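Local coordinates for putative lipoprotein (Bacteroides fragilis, PDB 3NQI) that is of unknown function but is probably anchored to the cell envelope by a lipid and may bind lipid, at residues Ala82-Val96 against His148-Lys160. Sequence-based numbering, arbitrary orientation.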
loop_
_atom_site.group_PDB
_atom_site.type_symbol
_atom_site.label_atom_id
_atom_site.label_comp_id
_atom_site.label_asym_id
_atom_site.label_seq_id
_atom_site.Cartn_x
_atom_site.Cartn_y
_atom_site.Cartn_z
ATOM N N ALA A 82 1.720 -4.325 -3.478
ATOM C CA ALA A 82 0.355 -4.625 -3.853
ATOM C C ALA A 82 0.077 -4.269 -5.333
ATOM O O ALA A 82 0.833 -3.542 -5.957
ATOM C CB ALA A 82 -0.640 -3.923 -2.889
ATOM N N THR A 83 -0.964 -4.877 -5.915
ATOM C CA THR A 83 -1.256 -4.721 -7.322
ATOM C C THR A 83 -2.135 -3.552 -7.711
ATOM O O THR A 83 -3.198 -3.336 -7.142
ATOM C CB THR A 83 -1.951 -5.964 -7.812
ATOM O OG1 THR A 83 -1.080 -7.027 -7.485
ATOM C CG2 THR A 83 -2.218 -5.921 -9.315
ATOM N N ALA A 84 -1.663 -2.785 -8.681
ATOM C CA ALA A 84 -2.487 -1.733 -9.306
ATOM C C ALA A 84 -2.762 -2.139 -10.748
ATOM O O ALA A 84 -1.864 -2.577 -11.449
ATOM C CB ALA A 84 -1.776 -0.412 -9.236
ATOM N N ILE A 85 -4.004 -2.061 -11.174
ATOM C CA ILE A 85 -4.370 -2.428 -12.514
ATOM C C ILE A 85 -5.216 -1.362 -13.254
ATOM O O ILE A 85 -5.805 -0.459 -12.626
ATOM C CB ILE A 85 -5.098 -3.775 -12.559
ATOM C CG1 ILE A 85 -6.422 -3.705 -11.855
ATOM C CG2 ILE A 85 -4.248 -4.959 -11.977
ATOM C CD1 ILE A 85 -7.494 -4.281 -12.705
ATOM N N THR A 86 -5.248 -1.456 -14.595
ATOM C CA THR A 86 -6.164 -0.681 -15.390
ATOM C C THR A 86 -7.071 -1.692 -16.032
ATOM O O THR A 86 -6.644 -2.775 -16.354
ATOM C CB THR A 86 -5.457 0.079 -16.522
ATOM O OG1 THR A 86 -4.668 -0.846 -17.276
ATOM C CG2 THR A 86 -4.535 1.147 -15.950
ATOM N N THR A 87 -8.331 -1.354 -16.149
ATOM C CA THR A 87 -9.264 -2.150 -16.922
ATOM C C THR A 87 -10.284 -1.109 -17.436
ATOM O O THR A 87 -10.391 -0.052 -16.861
ATOM C CB THR A 87 -9.897 -3.240 -16.066
ATOM O OG1 THR A 87 -10.697 -4.074 -16.896
ATOM C CG2 THR A 87 -10.778 -2.622 -14.937
ATOM N N PRO A 88 -10.968 -1.381 -18.535
ATOM C CA PRO A 88 -11.808 -0.302 -19.089
ATOM C C PRO A 88 -12.981 0.115 -18.223
ATOM O O PRO A 88 -13.255 1.286 -18.111
ATOM C CB PRO A 88 -12.317 -0.903 -20.401
ATOM C CG PRO A 88 -11.313 -1.910 -20.754
ATOM C CD PRO A 88 -10.848 -2.504 -19.477
ATOM N N LYS A 89 -13.668 -0.849 -17.627
ATOM C CA LYS A 89 -14.840 -0.582 -16.798
ATOM C C LYS A 89 -15.138 -1.746 -15.838
ATOM O O LYS A 89 -14.529 -2.800 -15.937
ATOM C CB LYS A 89 -16.039 -0.342 -17.701
ATOM C CG LYS A 89 -16.407 -1.531 -18.603
ATOM C CD LYS A 89 -17.602 -1.218 -19.539
ATOM C CE LYS A 89 -17.931 -2.433 -20.373
ATOM N NZ LYS A 89 -19.148 -2.213 -21.186
ATOM N N VAL A 90 -16.106 -1.573 -14.949
ATOM C CA VAL A 90 -16.446 -2.630 -14.000
ATOM C C VAL A 90 -16.901 -3.888 -14.745
ATOM O O VAL A 90 -17.671 -3.803 -15.685
ATOM C CB VAL A 90 -17.514 -2.166 -13.004
ATOM C CG1 VAL A 90 -18.014 -3.341 -12.168
ATOM C CG2 VAL A 90 -16.952 -1.024 -12.125
ATOM N N GLY A 91 -16.389 -5.052 -14.351
ATOM C CA GLY A 91 -16.813 -6.336 -14.951
ATOM C C GLY A 91 -15.913 -6.870 -16.058
ATOM O O GLY A 91 -16.133 -7.985 -16.546
ATOM N N GLU A 92 -14.909 -6.094 -16.469
ATOM C CA GLU A 92 -13.967 -6.524 -17.518
ATOM C C GLU A 92 -12.764 -7.212 -16.910
ATOM O O GLU A 92 -12.542 -7.151 -15.707
ATOM C CB GLU A 92 -13.478 -5.324 -18.357
ATOM C CG GLU A 92 -14.582 -4.582 -19.108
ATOM C CD GLU A 92 -14.960 -5.220 -20.422
ATOM O OE1 GLU A 92 -15.301 -6.421 -20.456
ATOM O OE2 GLU A 92 -14.924 -4.495 -21.440
ATOM N N SER A 93 -11.963 -7.817 -17.780
ATOM C CA SER A 93 -10.758 -8.567 -17.407
ATOM C C SER A 93 -9.817 -7.865 -16.426
ATOM O O SER A 93 -9.436 -6.709 -16.604
ATOM C CB SER A 93 -9.973 -8.966 -18.675
ATOM O OG SER A 93 -8.650 -9.399 -18.355
ATOM N N GLY A 94 -9.418 -8.604 -15.404
ATOM C CA GLY A 94 -8.620 -8.060 -14.322
ATOM C C GLY A 94 -9.406 -7.352 -13.230
ATOM O O GLY A 94 -8.825 -7.030 -12.191
ATOM N N ASP A 95 -10.693 -7.058 -13.442
ATOM C CA ASP A 95 -11.469 -6.342 -12.392
ATOM C C ASP A 95 -11.660 -7.238 -11.156
ATOM O O ASP A 95 -11.603 -8.460 -11.247
ATOM C CB ASP A 95 -12.824 -5.852 -12.896
ATOM C CG ASP A 95 -13.449 -4.781 -11.988
ATOM O OD1 ASP A 95 -12.748 -4.102 -11.198
ATOM O OD2 ASP A 95 -14.670 -4.580 -12.108
ATOM N N VAL A 96 -11.858 -6.609 -10.020
ATOM C CA VAL A 96 -11.974 -7.283 -8.733
ATOM C C VAL A 96 -13.231 -6.734 -8.033
ATOM O O VAL A 96 -13.490 -5.525 -8.061
ATOM C CB VAL A 96 -10.684 -7.029 -7.864
ATOM C CG1 VAL A 96 -10.821 -7.637 -6.470
ATOM C CG2 VAL A 96 -9.449 -7.589 -8.560
ATOM N N HIS A 148 -6.076 -11.586 2.390
ATOM C CA HIS A 148 -6.521 -10.240 2.165
ATOM C C HIS A 148 -5.758 -9.604 1.030
ATOM O O HIS A 148 -4.548 -9.430 1.137
ATOM C CB HIS A 148 -6.259 -9.422 3.438
ATOM C CG HIS A 148 -6.987 -9.954 4.640
ATOM N ND1 HIS A 148 -8.211 -9.458 5.053
ATOM C CD2 HIS A 148 -6.699 -10.988 5.471
ATOM C CE1 HIS A 148 -8.634 -10.154 6.099
ATOM N NE2 HIS A 148 -7.749 -11.108 6.354
ATOM N N THR A 149 -6.463 -9.187 0.008
ATOM C CA THR A 149 -5.823 -8.515 -1.132
ATOM C C THR A 149 -6.471 -7.176 -1.351
ATOM O O THR A 149 -7.723 -7.057 -1.337
ATOM C CB THR A 149 -5.850 -9.362 -2.426
ATOM O OG1 THR A 149 -7.173 -9.628 -2.782
ATOM C CG2 THR A 149 -5.058 -10.706 -2.282
ATOM N N PHE A 150 -5.613 -6.166 -1.485
ATOM C CA PHE A 150 -5.993 -4.782 -1.636
ATOM C C PHE A 150 -5.494 -4.344 -3.006
ATOM O O PHE A 150 -4.279 -4.056 -3.185
ATOM C CB PHE A 150 -5.357 -3.926 -0.523
ATOM C CG PHE A 150 -5.693 -4.390 0.854
ATOM C CD1 PHE A 150 -6.871 -3.973 1.448
ATOM C CD2 PHE A 150 -4.866 -5.310 1.510
ATOM C CE1 PHE A 150 -7.204 -4.419 2.721
ATOM C CE2 PHE A 150 -5.154 -5.739 2.792
ATOM C CZ PHE A 150 -6.330 -5.287 3.412
ATOM N N THR A 151 -6.402 -4.326 -3.973
ATOM C CA THR A 151 -6.047 -3.994 -5.344
ATOM C C THR A 151 -6.558 -2.627 -5.726
ATOM O O THR A 151 -7.775 -2.345 -5.535
ATOM C CB THR A 151 -6.674 -5.020 -6.276
ATOM O OG1 THR A 151 -6.172 -6.284 -5.931
ATOM C CG2 THR A 151 -6.366 -4.745 -7.780
ATOM N N LEU A 152 -5.677 -1.771 -6.257
ATOM C CA LEU A 152 -6.134 -0.466 -6.810
ATOM C C LEU A 152 -6.485 -0.626 -8.267
ATOM O O LEU A 152 -5.661 -1.142 -9.064
ATOM C CB LEU A 152 -5.128 0.641 -6.655
ATOM C CG LEU A 152 -4.963 1.173 -5.265
ATOM C CD1 LEU A 152 -3.833 2.234 -5.333
ATOM C CD2 LEU A 152 -6.337 1.767 -4.693
ATOM N N VAL A 153 -7.688 -0.164 -8.632
ATOM C CA VAL A 153 -8.169 -0.279 -10.007
ATOM C C VAL A 153 -8.456 1.121 -10.586
ATOM O O VAL A 153 -9.160 1.946 -9.984
ATOM C CB VAL A 153 -9.408 -1.222 -10.105
ATOM C CG1 VAL A 153 -9.833 -1.527 -11.610
ATOM C CG2 VAL A 153 -9.168 -2.562 -9.320
ATOM N N CYS A 154 -7.869 1.373 -11.739
ATOM C CA CYS A 154 -8.186 2.509 -12.605
ATOM C C CYS A 154 -9.094 2.018 -13.737
ATOM O O CYS A 154 -8.714 1.131 -14.542
ATOM C CB CYS A 154 -6.914 3.056 -13.197
ATOM S SG CYS A 154 -7.222 4.526 -14.191
ATOM N N TYR A 155 -10.311 2.538 -13.784
ATOM C CA TYR A 155 -11.257 2.217 -14.877
ATOM C C TYR A 155 -11.014 3.226 -15.986
ATOM O O TYR A 155 -11.413 4.380 -15.908
ATOM C CB TYR A 155 -12.729 2.206 -14.420
ATOM C CG TYR A 155 -12.951 1.151 -13.362
ATOM C CD1 TYR A 155 -12.974 -0.201 -13.693
ATOM C CD2 TYR A 155 -13.060 1.498 -12.040
ATOM C CE1 TYR A 155 -13.134 -1.171 -12.724
ATOM C CE2 TYR A 155 -13.219 0.547 -11.057
ATOM C CZ TYR A 155 -13.256 -0.778 -11.385
ATOM O OH TYR A 155 -13.362 -1.724 -10.396
ATOM N N THR A 156 -10.362 2.785 -17.043
ATOM C CA THR A 156 -9.881 3.757 -18.017
ATOM C C THR A 156 -10.969 4.423 -18.882
ATOM O O THR A 156 -10.757 5.530 -19.351
ATOM C CB THR A 156 -8.793 3.142 -18.859
ATOM O OG1 THR A 156 -9.317 1.978 -19.506
ATOM C CG2 THR A 156 -7.616 2.789 -17.969
ATOM N N ASP A 157 -12.134 3.787 -19.051
ATOM C CA ASP A 157 -13.271 4.438 -19.735
ATOM C C ASP A 157 -13.684 5.728 -19.042
ATOM O O ASP A 157 -14.246 6.588 -19.666
ATOM C CB ASP A 157 -14.519 3.538 -19.796
ATOM C CG ASP A 157 -14.406 2.416 -20.843
ATOM O OD1 ASP A 157 -13.428 2.415 -21.645
ATOM O OD2 ASP A 157 -15.297 1.534 -20.853
ATOM N N ASP A 158 -13.414 5.853 -17.757
ATOM C CA ASP A 158 -13.814 7.048 -17.020
ATOM C C ASP A 158 -12.896 8.234 -17.210
ATOM O O ASP A 158 -13.238 9.359 -16.777
ATOM C CB ASP A 158 -13.951 6.738 -15.530
ATOM C CG ASP A 158 -15.058 5.714 -15.243
ATOM O OD1 ASP A 158 -15.908 5.484 -16.138
ATOM O OD2 ASP A 158 -15.092 5.153 -14.125
ATOM N N ILE A 159 -11.761 8.024 -17.873
ATOM C CA ILE A 159 -10.795 9.115 -18.070
ATOM C C ILE A 159 -11.146 9.879 -19.319
ATOM O O ILE A 159 -11.081 9.354 -20.423
ATOM C CB ILE A 159 -9.345 8.629 -18.154
ATOM C CG1 ILE A 159 -9.015 7.678 -16.991
ATOM C CG2 ILE A 159 -8.391 9.842 -18.180
ATOM C CD1 ILE A 159 -7.671 6.931 -17.177
ATOM N N LYS A 160 -11.503 11.141 -19.149
ATOM C CA LYS A 160 -11.816 11.989 -20.282
ATOM C C LYS A 160 -10.703 12.980 -20.637
ATOM O O LYS A 160 -9.847 13.297 -19.840
ATOM C CB LYS A 160 -13.124 12.719 -20.009
ATOM C CG LYS A 160 -14.384 11.859 -20.357
ATOM C CD LYS A 160 -14.711 10.799 -19.330
ATOM C CE LYS A 160 -15.810 9.788 -19.804
ATOM N NZ LYS A 160 -16.646 9.225 -18.662
HETATM O O HOH W 1 -2.927 -6.444 -4.334
#
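Strand 84-87 runs parallel to strand 148-155, their axes 4.7 Å apart and 26° askew, with Ala-84 beside Leu-152 and Thr-87 beside Tyr-155. Hydrogen bonds step from one backbone to the other: Leu-152 N donates to Thr-83 O, Ile-85 N to Leu-152 O, Cys-154 N to Ile-85 O, Thr-87 N to Cys-154 O and Thr-156 N to Thr-87 O. Past the strands, Asp-157 N reaches Pro-88 O. At the other end a water bridges Thr-83 N and Phe-150 O.

Thr-86 and Cys-154 share one face of the sheet, where both touch Ile-199 of helix 197-207. On the other, the Tyr-155 ring lies between two valines: Val-90 CG2 makes a CH-pi contact 4.0 Å from the ring centroid, while Val-153 CG1 covers the opposite face toward its rim. Ile-85 CD1 extends this patch, 3.8 Å from Val-153 CG1. The phenol donates to the syn side of Asp-95 OD1 (Tyr-155 OH to OD1, 2.6 Å), the carboxylate standing 87° from the ring plane; Arg-171 NE also bonds this hydroxyl. Asp-95 OD2 accepts from Gly-91 N at 2.9 Å; chi1 of -163° swings the carboxylate toward the ring edge. Thr-87 OG1 donates to Ser-93 O, tying down the loop formed by two successive type II turns. The arrangement is a parallel strand pair, with the following loop 88-95 folded back over one face and fastened to a tyrosine.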